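Local coordinates for oxidoreductase (Listeria innocua, PDB 3E18), which binds NAD and is probably a dehydrogenase of the GFO/IDH/MocA family, though its substrate is not known, at residues 126-139 and 296-308. Numbering follows the deposited sequence.
Sequences RWDEDFLIIKEMFE and SLPAPAKLAPSFY
Trp127 and Leu303 meet because the tryptophan's CG lies anti to its own carbonyl carbon (chi1 -77°), while Leu303 carries CG anti to its backbone N (chi1 -167°) and lays CD2 over the indole. That methyl sits above the five-membered ring, 3.7 Å from its centroid, in a CH-pi contact. The opposite face of the indole takes CB of Phe307, 4.1 Å from the centroid of the six-membered ring, so the tryptophan is clamped between the two residues. At its edge, NE1 donates to Pro305 O (3.1 Å, N-H...O angle 145°), a carbonyl just past the cis peptide bond that precedes Pro305. Leu303 CD2 also presses on Arg126 O, a buried carbonyl with no polar partner in the model; the guanidinium of Arg126 leads away to salt bridges with Asp183 and Glu327.

Farther along, Ala301 N donates to Leu132 O (3.0 Å), reaching it from the face opposite the helical donor Glu136 N, so one carbonyl serves helix and loop. Pro300 CB rests on Leu132 CB at 3.8 Å, and its ring also touches Glu129 and Ile133. Pro298 packs its CG against Met137 CG (3.7 Å). Glu136 runs its CG past Ala299 O, and a water links that carbonyl to Glu136 OE2, weakly on the glutamate side.

The proline-rich connection thus crosses helix 129-140 between strand 292-295 of the mixed sheet and helix 307-315, in a fold with the two domains of GFO/IDH/MocA proteins: a Rossmann NAD-binding domain and an alpha/beta domain built on an open sheet.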
loop_
_atom_site.group_PDB
_atom_site.type_symbol
_atom_site.label_atom_id
_atom_site.label_comp_id
_atom_site.label_asym_id
_atom_site.label_seq_id
_atom_site.Cartn_x
_atom_site.Cartn_y
_atom_site.Cartn_z
ATOM N N ARG A 126 4.371 -22.138 5.059
ATOM C CA ARG A 126 5.592 -21.784 5.779
ATOM C C ARG A 126 6.823 -22.376 5.092
ATOM O O ARG A 126 7.925 -21.884 5.274
ATOM C CB ARG A 126 5.542 -22.283 7.210
ATOM C CG ARG A 126 4.558 -21.577 8.074
ATOM C CD ARG A 126 4.747 -22.015 9.501
ATOM N NE ARG A 126 3.664 -21.539 10.342
ATOM C CZ ARG A 126 3.717 -21.534 11.671
ATOM N NH1 ARG A 126 4.779 -22.021 12.277
ATOM N NH2 ARG A 126 2.691 -21.098 12.391
ATOM N N TRP A 127 6.613 -23.408 4.278
ATOM C CA TRP A 127 7.682 -24.049 3.515
ATOM C C TRP A 127 7.840 -23.471 2.093
ATOM O O TRP A 127 8.695 -23.921 1.333
ATOM C CB TRP A 127 7.448 -25.571 3.461
ATOM C CG TRP A 127 7.813 -26.320 4.741
ATOM C CD1 TRP A 127 8.970 -27.010 4.982
ATOM C CD2 TRP A 127 7.019 -26.446 5.934
ATOM N NE1 TRP A 127 8.947 -27.565 6.242
ATOM C CE2 TRP A 127 7.761 -27.241 6.849
ATOM C CE3 TRP A 127 5.749 -25.978 6.318
ATOM C CZ2 TRP A 127 7.284 -27.565 8.131
ATOM C CZ3 TRP A 127 5.266 -26.308 7.606
ATOM C CH2 TRP A 127 6.038 -27.097 8.491
ATOM N N ASP A 128 7.019 -22.483 1.740
ATOM C CA ASP A 128 7.082 -21.847 0.416
ATOM C C ASP A 128 8.459 -21.220 0.180
ATOM O O ASP A 128 8.989 -20.526 1.048
ATOM C CB ASP A 128 5.984 -20.791 0.260
ATOM C CG ASP A 128 4.674 -21.358 -0.279
ATOM O OD1 ASP A 128 4.547 -22.595 -0.436
ATOM O OD2 ASP A 128 3.756 -20.547 -0.556
ATOM N N GLU A 129 9.045 -21.503 -0.977
ATOM C CA GLU A 129 10.410 -21.067 -1.307
ATOM C C GLU A 129 10.585 -19.535 -1.316
ATOM O O GLU A 129 11.544 -19.001 -0.744
ATOM C CB GLU A 129 10.819 -21.655 -2.667
ATOM C CG GLU A 129 12.320 -21.791 -2.836
ATOM C CD GLU A 129 12.734 -22.564 -4.090
ATOM O OE1 GLU A 129 11.904 -23.307 -4.674
ATOM O OE2 GLU A 129 13.911 -22.413 -4.492
ATOM N N ASP A 130 9.629 -18.836 -1.925
ATOM C CA ASP A 130 9.612 -17.366 -1.901
ATOM C C ASP A 130 9.625 -16.810 -0.472
ATOM O O ASP A 130 10.355 -15.864 -0.181
ATOM C CB ASP A 130 8.404 -16.829 -2.651
ATOM C CG ASP A 130 7.092 -17.313 -2.073
ATOM O OD1 ASP A 130 6.855 -18.542 -2.043
ATOM O OD2 ASP A 130 6.288 -16.462 -1.674
ATOM N N PHE A 131 8.830 -17.409 0.409
ATOM C CA PHE A 131 8.780 -16.972 1.803
ATOM C C PHE A 131 10.097 -17.262 2.525
ATOM O O PHE A 131 10.555 -16.465 3.344
ATOM C CB PHE A 131 7.586 -17.627 2.540
ATOM C CG PHE A 131 7.668 -17.490 4.035
ATOM C CD1 PHE A 131 7.568 -16.231 4.629
ATOM C CD2 PHE A 131 7.875 -18.601 4.839
ATOM C CE1 PHE A 131 7.685 -16.070 6.026
ATOM C CE2 PHE A 131 7.988 -18.452 6.255
ATOM C CZ PHE A 131 7.888 -17.185 6.831
ATOM N N LEU A 132 10.702 -18.413 2.229
ATOM C CA LEU A 132 11.963 -18.786 2.863
ATOM C C LEU A 132 13.148 -17.912 2.414
ATOM O O LEU A 132 14.080 -17.679 3.201
ATOM C CB LEU A 132 12.249 -20.285 2.697
ATOM C CG LEU A 132 11.285 -21.217 3.465
ATOM C CD1 LEU A 132 11.594 -22.684 3.186
ATOM C CD2 LEU A 132 11.284 -20.949 4.974
ATOM N N ILE A 133 13.080 -17.398 1.185
ATOM C CA ILE A 133 13.997 -16.317 0.733
ATOM C C ILE A 133 13.868 -15.070 1.620
ATOM O O ILE A 133 14.876 -14.543 2.084
ATOM C CB ILE A 133 13.794 -15.974 -0.757
ATOM C CG1 ILE A 133 14.232 -17.151 -1.630
ATOM C CG2 ILE A 133 14.582 -14.721 -1.165
ATOM C CD1 ILE A 133 13.802 -17.039 -3.074
ATOM N N ILE A 134 12.634 -14.629 1.888
ATOM C CA ILE A 134 12.402 -13.483 2.784
ATOM C C ILE A 134 12.896 -13.766 4.212
ATOM O O ILE A 134 13.473 -12.889 4.885
ATOM C CB ILE A 134 10.885 -13.066 2.799
ATOM C CG1 ILE A 134 10.380 -12.793 1.365
ATOM C CG2 ILE A 134 10.651 -11.843 3.656
ATOM C CD1 ILE A 134 11.077 -11.619 0.661
ATOM N N LYS A 135 12.661 -14.993 4.671
ATOM C CA LYS A 135 13.123 -15.438 5.982
ATOM C C LYS A 135 14.645 -15.417 6.039
ATOM O O LYS A 135 15.224 -14.976 7.019
ATOM C CB LYS A 135 12.589 -16.843 6.285
ATOM C CG LYS A 135 12.880 -17.335 7.689
ATOM C CD LYS A 135 12.026 -18.559 7.985
ATOM C CE LYS A 135 11.922 -18.813 9.480
ATOM N NZ LYS A 135 13.155 -19.470 9.982
ATOM N N GLU A 136 15.291 -15.881 4.975
ATOM C CA GLU A 136 16.764 -15.765 4.886
ATOM C C GLU A 136 17.230 -14.303 4.977
ATOM O O GLU A 136 18.105 -13.973 5.801
ATOM C CB GLU A 136 17.290 -16.437 3.607
ATOM C CG GLU A 136 18.826 -16.354 3.406
ATOM C CD GLU A 136 19.642 -17.261 4.335
ATOM O OE1 GLU A 136 19.051 -18.041 5.114
ATOM O OE2 GLU A 136 20.894 -17.201 4.268
ATOM N N MET A 137 16.613 -13.429 4.175
ATOM C CA MET A 137 16.941 -11.996 4.193
ATOM C C MET A 137 16.726 -11.387 5.573
ATOM O O MET A 137 17.561 -10.627 6.051
ATOM C CB MET A 137 16.144 -11.219 3.134
ATOM C CG MET A 137 16.428 -11.646 1.710
ATOM S SD MET A 137 15.322 -10.912 0.501
ATOM C CE MET A 137 15.699 -9.178 0.701
ATOM N N PHE A 138 15.613 -11.751 6.209
ATOM C CA PHE A 138 15.216 -11.223 7.514
ATOM C C PHE A 138 16.239 -11.612 8.584
ATOM O O PHE A 138 16.676 -10.772 9.371
ATOM C CB PHE A 138 13.807 -11.753 7.865
ATOM C CG PHE A 138 13.178 -11.118 9.081
ATOM C CD1 PHE A 138 12.423 -9.957 8.965
ATOM C CD2 PHE A 138 13.295 -11.711 10.336
ATOM C CE1 PHE A 138 11.836 -9.367 10.095
ATOM C CE2 PHE A 138 12.714 -11.136 11.458
ATOM C CZ PHE A 138 11.981 -9.965 11.338
ATOM N N GLU A 139 16.628 -12.884 8.594
ATOM C CA GLU A 139 17.515 -13.427 9.634
ATOM C C GLU A 139 18.979 -13.045 9.424
ATOM O O GLU A 139 19.697 -12.743 10.379
ATOM C CB GLU A 139 17.388 -14.950 9.685
ATOM C CG GLU A 139 16.055 -15.431 10.227
ATOM C CD GLU A 139 15.858 -16.919 10.066
ATOM O OE1 GLU A 139 16.630 -17.553 9.315
ATOM O OE2 GLU A 139 14.918 -17.451 10.690
ATOM N N SER A 296 21.602 -10.455 -6.465
ATOM C CA SER A 296 20.617 -11.518 -6.609
ATOM C C SER A 296 19.966 -11.768 -5.260
ATOM O O SER A 296 20.547 -11.442 -4.215
ATOM C CB SER A 296 21.279 -12.804 -7.113
ATOM O OG SER A 296 21.555 -12.711 -8.499
ATOM N N LEU A 297 18.747 -12.303 -5.295
ATOM C CA LEU A 297 18.086 -12.846 -4.114
ATOM C C LEU A 297 18.900 -14.011 -3.559
ATOM O O LEU A 297 19.430 -14.802 -4.337
ATOM C CB LEU A 297 16.667 -13.329 -4.462
ATOM C CG LEU A 297 15.673 -12.253 -4.920
ATOM C CD1 LEU A 297 14.423 -12.860 -5.527
ATOM C CD2 LEU A 297 15.304 -11.366 -3.753
ATOM N N PRO A 298 18.992 -14.129 -2.216
ATOM C CA PRO A 298 19.732 -15.232 -1.611
ATOM C C PRO A 298 19.041 -16.567 -1.858
ATOM O O PRO A 298 17.900 -16.599 -2.327
ATOM C CB PRO A 298 19.695 -14.917 -0.109
ATOM C CG PRO A 298 19.165 -13.545 0.013
ATOM C CD PRO A 298 18.389 -13.253 -1.197
ATOM N N ALA A 299 19.751 -17.655 -1.564
ATOM C CA ALA A 299 19.153 -18.983 -1.503
ATOM C C ALA A 299 18.181 -18.978 -0.321
ATOM O O ALA A 299 18.437 -18.297 0.683
ATOM C CB ALA A 299 20.247 -20.057 -1.312
ATOM N N PRO A 300 17.063 -19.718 -0.434
ATOM C CA PRO A 300 16.076 -19.751 0.654
ATOM C C PRO A 300 16.645 -20.338 1.937
ATOM O O PRO A 300 17.526 -21.210 1.880
ATOM C CB PRO A 300 14.983 -20.662 0.098
ATOM C CG PRO A 300 15.688 -21.508 -0.927
ATOM C CD PRO A 300 16.636 -20.564 -1.569
ATOM N N ALA A 301 16.178 -19.841 3.085
ATOM C CA ALA A 301 16.477 -20.453 4.377
ATOM C C ALA A 301 15.981 -21.907 4.402
ATOM O O ALA A 301 15.149 -22.311 3.583
ATOM C CB ALA A 301 15.827 -19.659 5.502
ATOM N N LYS A 302 16.508 -22.702 5.324
ATOM C CA LYS A 302 16.034 -24.077 5.443
ATOM C C LYS A 302 14.867 -24.162 6.429
ATOM O O LYS A 302 14.934 -23.596 7.514
ATOM C CB LYS A 302 17.182 -25.012 5.864
ATOM C CG LYS A 302 18.321 -25.109 4.851
ATOM C CD LYS A 302 17.863 -25.811 3.579
ATOM C CE LYS A 302 18.880 -25.684 2.464
ATOM N NZ LYS A 302 18.292 -26.150 1.172
ATOM N N LEU A 303 13.779 -24.818 6.029
ATOM C CA LEU A 303 12.757 -25.234 6.999
ATOM C C LEU A 303 12.652 -26.754 6.967
ATOM O O LEU A 303 12.123 -27.340 6.005
ATOM C CB LEU A 303 11.386 -24.567 6.753
ATOM C CG LEU A 303 10.362 -24.711 7.894
ATOM C CD1 LEU A 303 10.935 -24.295 9.261
ATOM C CD2 LEU A 303 9.106 -23.935 7.622
ATOM N N ALA A 304 13.177 -27.379 8.015
ATOM C CA ALA A 304 13.347 -28.835 8.035
ATOM C C ALA A 304 12.901 -29.456 9.353
ATOM O O ALA A 304 13.122 -28.875 10.427
ATOM C CB ALA A 304 14.806 -29.211 7.722
ATOM N N PRO A 305 12.281 -30.647 9.289
ATOM C CA PRO A 305 11.935 -31.444 8.111
ATOM C C PRO A 305 10.623 -30.979 7.510
ATOM O O PRO A 305 10.129 -29.918 7.891
ATOM C CB PRO A 305 11.784 -32.857 8.692
ATOM C CG PRO A 305 11.304 -32.634 10.076
ATOM C CD PRO A 305 11.899 -31.327 10.541
ATOM N N SER A 306 10.068 -31.760 6.584
ATOM C CA SER A 306 8.767 -31.495 5.996
ATOM C C SER A 306 7.694 -31.456 7.088
ATOM O O SER A 306 7.927 -31.920 8.207
ATOM C CB SER A 306 8.419 -32.571 4.957
ATOM O OG SER A 306 8.015 -33.801 5.574
ATOM N N PHE A 307 6.541 -30.876 6.767
ATOM C CA PHE A 307 5.420 -30.807 7.712
ATOM C C PHE A 307 5.073 -32.185 8.301
ATOM O O PHE A 307 5.030 -32.365 9.514
ATOM C CB PHE A 307 4.185 -30.188 7.039
ATOM C CG PHE A 307 2.960 -30.215 7.902
ATOM C CD1 PHE A 307 2.724 -29.186 8.805
ATOM C CD2 PHE A 307 2.060 -31.280 7.838
ATOM C CE1 PHE A 307 1.603 -29.214 9.608
ATOM C CE2 PHE A 307 0.937 -31.321 8.651
ATOM C CZ PHE A 307 0.704 -30.287 9.532
ATOM N N TYR A 308 4.848 -33.159 7.432
ATOM C CA TYR A 308 4.423 -34.478 7.880
ATOM C C TYR A 308 5.494 -35.272 8.613
ATOM O O TYR A 308 5.157 -36.065 9.488
ATOM C CB TYR A 308 3.849 -35.283 6.711
ATOM C CG TYR A 308 2.360 -35.114 6.534
ATOM C CD1 TYR A 308 1.838 -34.526 5.385
ATOM C CD2 TYR A 308 1.465 -35.545 7.522
ATOM C CE1 TYR A 308 0.468 -34.381 5.215
ATOM C CE2 TYR A 308 0.101 -35.409 7.358
ATOM C CZ TYR A 308 -0.392 -34.832 6.199
ATOM O OH TYR A 308 -1.745 -34.695 6.032
HETATM O O HOH W 1 21.007 -18.352 1.618
#